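Local coordinates for 70 kDa protein (Xanthomonas sp., PDB 4B2N), which cleaves rubber with oxygen as a dihaem c-type cytochrome, and is probably related to the cytochrome c peroxidases, at residues L258-L267 and A444-N453; P110-I120 and L221-I231. One frame throughout, in Å; residues are numbered along the deposited sequence.

Both contacts bury most of the residues that meet in them. Contact 1 brings together the ends of helices 253-261 and 439-446; contact 2 joins the whole short helix 114-118, with its preceding strand, to the end of 218-226. Helices 218-226 and 253-261 follow each other in the chain, yet the two sites do not touch; their centres lie 30 Å apart. Contact 1 is an aromatic one, with leucine methyls over tryptophan rings, and a backbone hydrogen bond ties its segments directly. Contact 2 packs methionine, alanine and isoleucine beside a small antiparallel sheet, includes partly exposed residues and the exposed Thr-229, and leaves its polar links to water.

Contact 1: L258-L267 and A444-N453; sequences LPALFDMETL and AWNSGWWAYN
With CG anti to its carbonyl carbon (chi1 -66°), Leu-258 sets CD1 over one face of the Trp-450 indole, 3.6 Å from the six-ring centroid. Trp-449 turns the other way, CG anti to the backbone N (chi1 174°), and presents a face to Leu-267, whose CD1 stands almost on the ring normal, 3.5 Å from the six-ring centroid. The edge of Trp-449 points at the opposite face of Trp-450, CZ3 standing over it toward the rim, so the indole has a neighbour on each face. Met-264, bent at chi2 and chi3, crosses Trp-450 in an oblique Met-aromatic contact; its CE lies 3.7 Å from Trp-450 CD1.

One direct bond joins the backbones: Trp-449 N to Met-264 O, 2.8 Å. Gly-448 CA lies 3.3 Å from Met-264 O, a CA-H...O contact. Trp-450 NE1 donates in the ring plane to a water 2.9 Å away, which donates to Asp-263 O. Asp-263 OD1 accepts from Glu-265 N in an Asx turn, and the Trp-450 side chain is about 11 Å from a bound haem c.

Helix 467-481 flanks Met-264 through Arg-477, helix 312-319 packs Val-319 against Leu-267 and both tryptophans, and helix 326-331 brings Arg-330 to Leu-267 and Trp-449.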
loop_
_atom_site.group_PDB
_atom_site.type_symbol
_atom_site.label_atom_id
_atom_site.label_comp_id
_atom_site.label_asym_id
_atom_site.label_seq_id
_atom_site.Cartn_x
_atom_site.Cartn_y
_atom_site.Cartn_z
ATOM N N LEU A 258 0.785 -16.678 1.651
ATOM C CA LEU A 258 2.059 -17.038 2.303
ATOM C C LEU A 258 2.102 -18.438 2.988
ATOM O O LEU A 258 2.987 -19.273 2.645
ATOM C CB LEU A 258 2.486 -15.893 3.300
ATOM C CG LEU A 258 2.859 -14.536 2.660
ATOM C CD1 LEU A 258 3.184 -13.548 3.735
ATOM C CD2 LEU A 258 4.063 -14.695 1.713
ATOM N N PRO A 259 1.197 -18.719 3.937
ATOM C CA PRO A 259 1.419 -20.023 4.620
ATOM C C PRO A 259 1.107 -21.251 3.794
ATOM O O PRO A 259 1.525 -22.351 4.188
ATOM C CB PRO A 259 0.501 -19.955 5.833
ATOM C CG PRO A 259 -0.527 -18.915 5.502
ATOM C CD PRO A 259 0.204 -17.901 4.665
ATOM N N ALA A 260 0.413 -21.065 2.665
ATOM C CA ALA A 260 0.178 -22.161 1.723
ATOM C C ALA A 260 1.439 -22.630 1.043
ATOM O O ALA A 260 1.555 -23.789 0.793
ATOM C CB ALA A 260 -0.822 -21.751 0.638
ATOM N N LEU A 261 2.373 -21.719 0.728
ATOM C CA LEU A 261 3.496 -22.029 -0.145
ATOM C C LEU A 261 4.759 -22.174 0.683
ATOM O O LEU A 261 5.590 -23.020 0.369
ATOM C CB LEU A 261 3.706 -20.883 -1.130
ATOM C CG LEU A 261 3.068 -20.953 -2.546
ATOM C CD1 LEU A 261 1.721 -21.654 -2.562
ATOM C CD2 LEU A 261 2.951 -19.523 -3.136
ATOM N N PHE A 262 4.854 -21.400 1.783
ATOM C CA PHE A 262 6.170 -21.187 2.441
ATOM C C PHE A 262 6.108 -21.631 3.860
ATOM O O PHE A 262 5.143 -21.376 4.529
ATOM C CB PHE A 262 6.594 -19.700 2.451
ATOM C CG PHE A 262 6.739 -19.128 1.050
ATOM C CD1 PHE A 262 7.799 -19.493 0.275
ATOM C CD2 PHE A 262 5.749 -18.300 0.516
ATOM C CE1 PHE A 262 7.929 -19.013 -1.025
ATOM C CE2 PHE A 262 5.821 -17.837 -0.809
ATOM C CZ PHE A 262 6.941 -18.166 -1.570
ATOM N N ASP A 263 7.157 -22.274 4.298
ATOM C CA ASP A 263 7.317 -22.627 5.692
ATOM C C ASP A 263 7.350 -21.297 6.471
ATOM O O ASP A 263 8.078 -20.346 6.133
ATOM C CB ASP A 263 8.644 -23.410 5.806
ATOM C CG ASP A 263 8.949 -23.846 7.235
ATOM O OD1 ASP A 263 9.019 -22.967 8.119
ATOM O OD2 ASP A 263 9.141 -25.069 7.511
ATOM N N MET A 264 6.517 -21.189 7.477
ATOM C CA MET A 264 6.342 -19.937 8.148
ATOM C C MET A 264 7.418 -19.632 9.185
ATOM O O MET A 264 7.377 -18.578 9.774
ATOM C CB MET A 264 4.997 -19.997 8.849
ATOM C CG MET A 264 3.896 -20.089 7.777
ATOM S SD MET A 264 3.553 -18.494 6.985
ATOM C CE MET A 264 2.762 -17.636 8.382
ATOM N N GLU A 265 8.366 -20.569 9.371
ATOM C CA GLU A 265 9.500 -20.355 10.250
ATOM C C GLU A 265 10.791 -20.117 9.480
ATOM O O GLU A 265 11.683 -19.413 9.969
ATOM C CB GLU A 265 9.672 -21.551 11.161
ATOM C CG GLU A 265 8.550 -21.736 12.190
ATOM C CD GLU A 265 8.831 -22.993 12.977
ATOM O OE1 GLU A 265 8.420 -24.113 12.584
ATOM O OE2 GLU A 265 9.535 -22.886 13.980
ATOM N N THR A 266 10.907 -20.705 8.281
ATOM C CA THR A 266 12.177 -20.681 7.578
ATOM C C THR A 266 12.101 -19.983 6.211
ATOM O O THR A 266 13.114 -19.582 5.695
ATOM C CB THR A 266 12.705 -22.104 7.327
ATOM O OG1 THR A 266 11.908 -22.734 6.306
ATOM C CG2 THR A 266 12.654 -22.916 8.649
ATOM N N LEU A 267 10.888 -19.810 5.673
ATOM C CA LEU A 267 10.670 -19.296 4.344
ATOM C C LEU A 267 11.104 -20.261 3.233
ATOM O O LEU A 267 11.165 -19.849 2.079
ATOM C CB LEU A 267 11.238 -17.833 4.152
ATOM C CG LEU A 267 10.851 -16.801 5.236
ATOM C CD1 LEU A 267 11.465 -15.409 4.832
ATOM C CD2 LEU A 267 9.353 -16.775 5.405
ATOM N N ALA A 444 -0.699 -18.731 12.936
ATOM C CA ALA A 444 0.327 -19.183 12.000
ATOM C C ALA A 444 1.435 -18.104 11.806
ATOM O O ALA A 444 2.636 -18.374 11.727
ATOM C CB ALA A 444 -0.298 -19.454 10.643
ATOM N N TRP A 445 0.967 -16.869 11.607
ATOM C CA TRP A 445 1.834 -15.717 11.510
ATOM C C TRP A 445 2.634 -15.489 12.804
ATOM O O TRP A 445 3.872 -15.295 12.774
ATOM C CB TRP A 445 0.932 -14.494 11.225
ATOM C CG TRP A 445 1.708 -13.219 11.260
ATOM C CD1 TRP A 445 2.121 -12.518 12.383
ATOM C CD2 TRP A 445 2.191 -12.474 10.123
ATOM N NE1 TRP A 445 2.811 -11.374 12.012
ATOM C CE2 TRP A 445 2.879 -11.309 10.654
ATOM C CE3 TRP A 445 2.116 -12.655 8.725
ATOM C CZ2 TRP A 445 3.504 -10.361 9.823
ATOM C CZ3 TRP A 445 2.718 -11.667 7.894
ATOM C CH2 TRP A 445 3.375 -10.540 8.440
ATOM N N ASN A 446 1.911 -15.395 13.941
ATOM C CA ASN A 446 2.464 -15.104 15.266
ATOM C C ASN A 446 3.553 -16.067 15.718
ATOM O O ASN A 446 4.402 -15.723 16.542
ATOM C CB ASN A 446 1.342 -15.127 16.298
ATOM C CG ASN A 446 0.402 -13.949 16.141
ATOM O OD1 ASN A 446 0.741 -12.995 15.412
ATOM N ND2 ASN A 446 -0.763 -13.974 16.821
ATOM N N SER A 447 3.509 -17.291 15.219
ATOM C CA SER A 447 4.407 -18.334 15.657
ATOM C C SER A 447 5.536 -18.553 14.645
ATOM O O SER A 447 6.034 -19.668 14.545
ATOM C CB SER A 447 3.611 -19.669 15.841
ATOM O OG SER A 447 3.034 -20.062 14.588
ATOM N N GLY A 448 5.948 -17.535 13.872
ATOM C CA GLY A 448 7.076 -17.814 12.964
ATOM C C GLY A 448 7.901 -16.597 12.597
ATOM O O GLY A 448 7.854 -15.559 13.256
ATOM N N TRP A 449 8.568 -16.687 11.464
ATOM C CA TRP A 449 9.510 -15.650 11.056
ATOM C C TRP A 449 8.770 -14.317 10.849
ATOM O O TRP A 449 9.258 -13.241 11.217
ATOM C CB TRP A 449 10.207 -16.182 9.756
ATOM C CG TRP A 449 11.116 -15.150 9.141
ATOM C CD1 TRP A 449 12.481 -14.940 9.379
ATOM C CD2 TRP A 449 10.711 -14.128 8.184
ATOM N NE1 TRP A 449 12.941 -13.871 8.643
ATOM C CE2 TRP A 449 11.906 -13.340 7.883
ATOM C CE3 TRP A 449 9.476 -13.758 7.582
ATOM C CZ2 TRP A 449 11.864 -12.240 7.006
ATOM C CZ3 TRP A 449 9.456 -12.696 6.692
ATOM C CH2 TRP A 449 10.626 -11.921 6.429
ATOM N N TRP A 450 7.567 -14.367 10.314
ATOM C CA TRP A 450 6.815 -13.150 10.069
ATOM C C TRP A 450 6.649 -12.334 11.323
ATOM O O TRP A 450 6.751 -11.089 11.275
ATOM C CB TRP A 450 5.467 -13.519 9.445
ATOM C CG TRP A 450 5.705 -14.172 8.126
ATOM C CD1 TRP A 450 5.764 -15.534 7.849
ATOM C CD2 TRP A 450 6.007 -13.487 6.852
ATOM N NE1 TRP A 450 6.099 -15.719 6.529
ATOM C CE2 TRP A 450 6.257 -14.521 5.887
ATOM C CE3 TRP A 450 6.041 -12.149 6.454
ATOM C CZ2 TRP A 450 6.504 -14.216 4.531
ATOM C CZ3 TRP A 450 6.286 -11.840 5.143
ATOM C CH2 TRP A 450 6.550 -12.859 4.192
ATOM N N ALA A 451 6.453 -13.028 12.461
ATOM C CA ALA A 451 6.250 -12.305 13.727
ATOM C C ALA A 451 7.602 -12.106 14.425
ATOM O O ALA A 451 7.598 -11.767 15.578
ATOM C CB ALA A 451 5.221 -13.032 14.674
ATOM N N TYR A 452 8.726 -12.305 13.723
ATOM C CA TYR A 452 10.065 -12.216 14.354
ATOM C C TYR A 452 10.175 -13.133 15.589
ATOM O O TYR A 452 10.525 -12.665 16.727
ATOM C CB TYR A 452 10.364 -10.773 14.836
ATOM C CG TYR A 452 10.580 -9.725 13.799
ATOM C CD1 TYR A 452 9.519 -9.262 12.990
ATOM C CD2 TYR A 452 11.843 -9.159 13.634
ATOM C CE1 TYR A 452 9.710 -8.223 12.074
ATOM C CE2 TYR A 452 12.058 -8.090 12.722
ATOM C CZ TYR A 452 10.990 -7.651 11.957
ATOM O OH TYR A 452 11.228 -6.666 11.055
ATOM N N ASN A 453 9.739 -14.365 15.429
ATOM C CA ASN A 453 9.842 -15.353 16.504
ATOM C C ASN A 453 11.291 -15.675 16.806
ATOM O O ASN A 453 11.563 -16.322 17.769
ATOM C CB ASN A 453 8.932 -16.609 16.304
ATOM C CG ASN A 453 9.546 -17.688 15.407
ATOM O OD1 ASN A 453 10.363 -17.387 14.513
ATOM N ND2 ASN A 453 9.115 -18.944 15.596
HETATM O O HOH W 1 6.220 -18.212 5.093
HETATM O O HOH W 2 5.261 -16.454 10.939
HETATM O O HOH W 3 11.777 -19.143 13.126
#

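Contact 2: P110-I120 and L221-I231; sequences PMALATSYHFI and LASDMFRTTPI
The backbones of 110-120 and 221-231 come within 6.0 Å at the CA atoms of Ala-112 and Ile-231, and within 5.9 Å at those of Ser-116 and Thr-228. Met-111 and Ala-112 form a classic beta bulge opposite Ile-187, on an outermost strand of a three-stranded antiparallel sheet, and the chain then turns into helix 114-118.

From the bulge Met-111 reaches across to the 221-231 segment and meets Met-225 at about a right angle. The Met-111 chain runs extended through chi2 and bends at chi3, which takes CE against Leu-221 CD2 and into a tight contact, 3.3 Å between Met-111 CE and Met-225 CE. Met-225 is bent at chi2 and chi3, and its sulfur touches two aliphatic groups, SD lying 3.5 Å from Ala-112 CB, with Ile-120 CD1 also against it. Ile-120 arrives from beyond helix 114-118; Phe-133 and Tyr-141 of helix 133-141 pack on it as well. At the other end Ile-231 sets its CD1 methyl over the face of the Met-111/Ala-112 peptide, 3.5 Å from Ala-112 N, and touches CB of Pro-110. The Leu-221 side chain lies about 8 Å from a bound haem c and about 8 Å from that of Cys-194, which is covalently attached to haem c #1.

Beyond the apolar patch Ser-116 CB meets Thr-228 CB. One water joins Met-111 O to Ile-231 N, and another links Leu-113 N, Ser-116 OG and Thr-229 O as well as Thr-228 OG1. Asp-224 holds Arg-227 in a salt bridge within the 221-231 segment, while its OD2 engages Arg-140 and Tyr-141. Thr-228 OG1, placed between its own backbone N and carbonyl carbon (chi1 72°), donates to Met-225 O at 2.6 Å, in the carbonyl plane and on a lone pair, and that oxygen also takes Thr-228 N.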
loop_
_atom_site.group_PDB
_atom_site.type_symbol
_atom_site.label_atom_id
_atom_site.label_comp_id
_atom_site.label_asym_id
_atom_site.label_seq_id
_atom_site.Cartn_x
_atom_site.Cartn_y
_atom_site.Cartn_z
ATOM N N PRO A 110 9.808 -12.081 -11.048
ATOM C CA PRO A 110 9.881 -11.750 -12.478
ATOM C C PRO A 110 8.706 -12.339 -13.238
ATOM O O PRO A 110 8.276 -13.463 -12.924
ATOM C CB PRO A 110 11.156 -12.464 -12.931
ATOM C CG PRO A 110 12.064 -12.373 -11.738
ATOM C CD PRO A 110 11.114 -12.560 -10.543
ATOM N N MET A 111 8.250 -11.656 -14.285
ATOM C CA MET A 111 7.067 -12.120 -15.029
ATOM C C MET A 111 7.378 -12.537 -16.450
ATOM O O MET A 111 6.668 -13.359 -16.981
ATOM C CB MET A 111 5.924 -11.103 -15.026
ATOM C CG MET A 111 5.493 -10.773 -13.634
ATOM S SD MET A 111 4.277 -9.419 -13.532
ATOM C CE MET A 111 4.978 -8.276 -14.703
ATOM N N ALA A 112 8.378 -11.917 -17.082
ATOM C CA ALA A 112 8.624 -12.081 -18.537
ATOM C C ALA A 112 10.103 -11.949 -18.849
ATOM O O ALA A 112 10.848 -11.227 -18.158
ATOM C CB ALA A 112 7.810 -11.024 -19.284
ATOM N N LEU A 113 10.570 -12.614 -19.899
ATOM C CA LEU A 113 11.869 -12.356 -20.459
ATOM C C LEU A 113 11.878 -10.939 -20.995
ATOM O O LEU A 113 10.832 -10.395 -21.463
ATOM C CB LEU A 113 12.112 -13.326 -21.658
ATOM C CG LEU A 113 12.032 -14.805 -21.286
ATOM C CD1 LEU A 113 11.917 -15.558 -22.622
ATOM C CD2 LEU A 113 13.276 -15.300 -20.559
ATOM N N ALA A 114 13.042 -10.313 -20.930
ATOM C CA ALA A 114 13.137 -9.004 -21.553
ATOM C C ALA A 114 12.658 -8.972 -23.043
ATOM O O ALA A 114 11.923 -8.039 -23.475
ATOM C CB ALA A 114 14.544 -8.491 -21.379
ATOM N N THR A 115 12.981 -10.003 -23.807
ATOM C CA THR A 115 12.503 -10.014 -25.209
ATOM C C THR A 115 10.995 -10.159 -25.336
ATOM O O THR A 115 10.348 -9.539 -26.228
ATOM C CB THR A 115 13.273 -11.058 -26.061
ATOM O OG1 THR A 115 14.590 -10.520 -26.245
ATOM C CG2 THR A 115 12.616 -11.263 -27.459
ATOM N N SER A 116 10.385 -10.885 -24.413
ATOM C CA SER A 116 8.962 -10.967 -24.424
ATOM C C SER A 116 8.314 -9.616 -24.112
ATOM O O SER A 116 7.254 -9.271 -24.706
ATOM C CB SER A 116 8.489 -11.919 -23.343
ATOM O OG SER A 116 8.868 -13.267 -23.620
ATOM N N TYR A 117 8.905 -8.890 -23.157
ATOM C CA TYR A 117 8.417 -7.571 -22.857
ATOM C C TYR A 117 8.595 -6.623 -24.076
ATOM O O TYR A 117 7.688 -5.915 -24.458
ATOM C CB TYR A 117 9.098 -6.951 -21.602
ATOM C CG TYR A 117 8.829 -5.487 -21.546
ATOM C CD1 TYR A 117 7.655 -4.993 -20.933
ATOM C CD2 TYR A 117 9.708 -4.574 -22.103
ATOM C CE1 TYR A 117 7.379 -3.641 -20.915
ATOM C CE2 TYR A 117 9.465 -3.206 -22.080
ATOM C CZ TYR A 117 8.281 -2.757 -21.456
ATOM O OH TYR A 117 8.000 -1.444 -21.373
ATOM N N HIS A 118 9.725 -6.721 -24.730
ATOM C CA HIS A 118 10.011 -5.947 -25.909
ATOM C C HIS A 118 8.951 -6.134 -26.972
ATOM O O HIS A 118 8.695 -5.193 -27.761
ATOM C CB HIS A 118 11.370 -6.361 -26.468
ATOM C CG HIS A 118 11.951 -5.378 -27.440
ATOM N ND1 HIS A 118 12.165 -4.056 -27.124
ATOM C CD2 HIS A 118 12.329 -5.544 -28.767
ATOM C CE1 HIS A 118 12.702 -3.428 -28.194
ATOM N NE2 HIS A 118 12.819 -4.345 -29.199
ATOM N N PHE A 119 8.367 -7.332 -27.018
ATOM C CA PHE A 119 7.345 -7.685 -28.056
ATOM C C PHE A 119 5.934 -7.727 -27.493
ATOM O O PHE A 119 5.035 -8.254 -28.119
ATOM C CB PHE A 119 7.727 -8.991 -28.834
ATOM C CG PHE A 119 8.870 -8.768 -29.801
ATOM C CD1 PHE A 119 8.641 -8.246 -31.082
ATOM C CD2 PHE A 119 10.185 -8.999 -29.439
ATOM C CE1 PHE A 119 9.701 -8.004 -31.984
ATOM C CE2 PHE A 119 11.256 -8.767 -30.334
ATOM C CZ PHE A 119 11.024 -8.264 -31.615
ATOM N N ILE A 120 5.729 -7.254 -26.254
ATOM C CA ILE A 120 4.415 -7.447 -25.632
ATOM C C ILE A 120 3.291 -6.731 -26.391
ATOM O O ILE A 120 2.163 -6.998 -26.123
ATOM C CB ILE A 120 4.397 -6.911 -24.144
ATOM C CG1 ILE A 120 3.282 -7.585 -23.311
ATOM C CG2 ILE A 120 4.421 -5.381 -24.105
ATOM C CD1 ILE A 120 3.696 -7.587 -21.858
ATOM N N LEU A 221 -1.623 -6.319 -16.461
ATOM C CA LEU A 221 -0.178 -6.654 -16.676
ATOM C C LEU A 221 0.053 -8.144 -16.533
ATOM O O LEU A 221 0.740 -8.768 -17.362
ATOM C CB LEU A 221 0.612 -5.917 -15.605
ATOM C CG LEU A 221 2.125 -6.090 -15.579
ATOM C CD1 LEU A 221 2.726 -5.419 -16.783
ATOM C CD2 LEU A 221 2.624 -5.504 -14.235
ATOM N N ALA A 222 -0.534 -8.728 -15.485
ATOM C CA ALA A 222 -0.417 -10.181 -15.198
ATOM C C ALA A 222 -0.990 -10.989 -16.383
ATOM O O ALA A 222 -0.352 -11.930 -16.907
ATOM C CB ALA A 222 -1.177 -10.539 -13.865
ATOM N N SER A 223 -2.170 -10.564 -16.851
ATOM C CA SER A 223 -2.820 -11.255 -17.981
ATOM C C SER A 223 -1.967 -11.209 -19.234
ATOM O O SER A 223 -1.678 -12.300 -19.856
ATOM C CB SER A 223 -4.191 -10.617 -18.243
ATOM O OG SER A 223 -4.775 -11.296 -19.318
ATOM N N ASP A 224 -1.511 -10.006 -19.605
ATOM C CA ASP A 224 -0.619 -9.900 -20.763
ATOM C C ASP A 224 0.622 -10.763 -20.576
ATOM O O ASP A 224 1.028 -11.497 -21.497
ATOM C CB ASP A 224 -0.200 -8.464 -21.112
ATOM C CG ASP A 224 -1.380 -7.597 -21.574
ATOM O OD1 ASP A 224 -2.489 -8.115 -21.875
ATOM O OD2 ASP A 224 -1.163 -6.379 -21.666
ATOM N N MET A 225 1.279 -10.615 -19.427
ATOM C CA MET A 225 2.596 -11.267 -19.231
ATOM C C MET A 225 2.464 -12.791 -19.286
ATOM O O MET A 225 3.378 -13.511 -19.794
ATOM C CB MET A 225 3.147 -10.845 -17.851
ATOM C CG MET A 225 3.502 -9.390 -17.771
ATOM S SD MET A 225 4.926 -9.147 -18.765
ATOM C CE MET A 225 5.686 -7.818 -17.846
ATOM N N PHE A 226 1.320 -13.251 -18.813
ATOM C CA PHE A 226 1.034 -14.679 -18.701
ATOM C C PHE A 226 1.079 -15.295 -20.102
ATOM O O PHE A 226 1.444 -16.462 -20.229
ATOM C CB PHE A 226 -0.322 -15.001 -17.994
ATOM C CG PHE A 226 -0.686 -16.490 -18.089
ATOM C CD1 PHE A 226 0.050 -17.424 -17.377
ATOM C CD2 PHE A 226 -1.703 -16.949 -18.935
ATOM C CE1 PHE A 226 -0.233 -18.788 -17.488
ATOM C CE2 PHE A 226 -1.964 -18.314 -19.066
ATOM C CZ PHE A 226 -1.243 -19.222 -18.340
ATOM N N ARG A 227 0.734 -14.509 -21.137
ATOM C CA ARG A 227 0.663 -15.041 -22.511
ATOM C C ARG A 227 1.983 -14.920 -23.241
ATOM O O ARG A 227 2.062 -15.227 -24.408
ATOM C CB ARG A 227 -0.428 -14.344 -23.333
ATOM C CG ARG A 227 -1.829 -14.512 -22.729
ATOM C CD ARG A 227 -2.927 -14.134 -23.724
ATOM N NE ARG A 227 -2.925 -12.732 -24.089
ATOM C CZ ARG A 227 -3.321 -11.729 -23.285
ATOM N NH1 ARG A 227 -3.750 -11.928 -22.024
ATOM N NH2 ARG A 227 -3.284 -10.497 -23.745
ATOM N N THR A 228 3.026 -14.414 -22.575
ATOM C CA THR A 228 4.335 -14.431 -23.162
ATOM C C THR A 228 5.104 -15.748 -22.908
ATOM O O THR A 228 4.671 -16.573 -22.090
ATOM C CB THR A 228 5.182 -13.219 -22.656
ATOM O OG1 THR A 228 5.560 -13.423 -21.281
ATOM C CG2 THR A 228 4.447 -11.860 -22.913
ATOM N N THR A 229 6.256 -15.930 -23.566
ATOM C CA THR A 229 7.075 -17.153 -23.346
ATOM C C THR A 229 7.402 -17.404 -21.878
ATOM O O THR A 229 7.983 -16.531 -21.210
ATOM C CB THR A 229 8.360 -17.140 -24.195
ATOM O OG1 THR A 229 7.938 -17.066 -25.539
ATOM C CG2 THR A 229 9.208 -18.423 -24.028
ATOM N N PRO A 230 7.033 -18.592 -21.358
ATOM C CA PRO A 230 7.264 -18.768 -19.900
ATOM C C PRO A 230 8.769 -18.562 -19.562
ATOM O O PRO A 230 9.647 -18.948 -20.346
ATOM C CB PRO A 230 6.801 -20.201 -19.635
ATOM C CG PRO A 230 5.795 -20.471 -20.755
ATOM C CD PRO A 230 6.260 -19.694 -21.961
ATOM N N ILE A 231 9.064 -17.946 -18.415
ATOM C CA ILE A 231 10.439 -17.775 -17.995
ATOM C C ILE A 231 10.918 -19.206 -17.694
ATOM O O ILE A 231 12.051 -19.595 -18.045
ATOM C CB ILE A 231 10.556 -16.910 -16.727
ATOM C CG1 ILE A 231 10.209 -15.484 -17.046
ATOM C CG2 ILE A 231 11.968 -16.935 -16.151
ATOM C CD1 ILE A 231 10.043 -14.720 -15.759
HETATM O O HOH W 4 7.210 -16.221 -17.570
HETATM O O HOH W 5 8.220 -14.031 -20.988
HETATM O O HOH W 6 6.342 -13.988 -25.772
#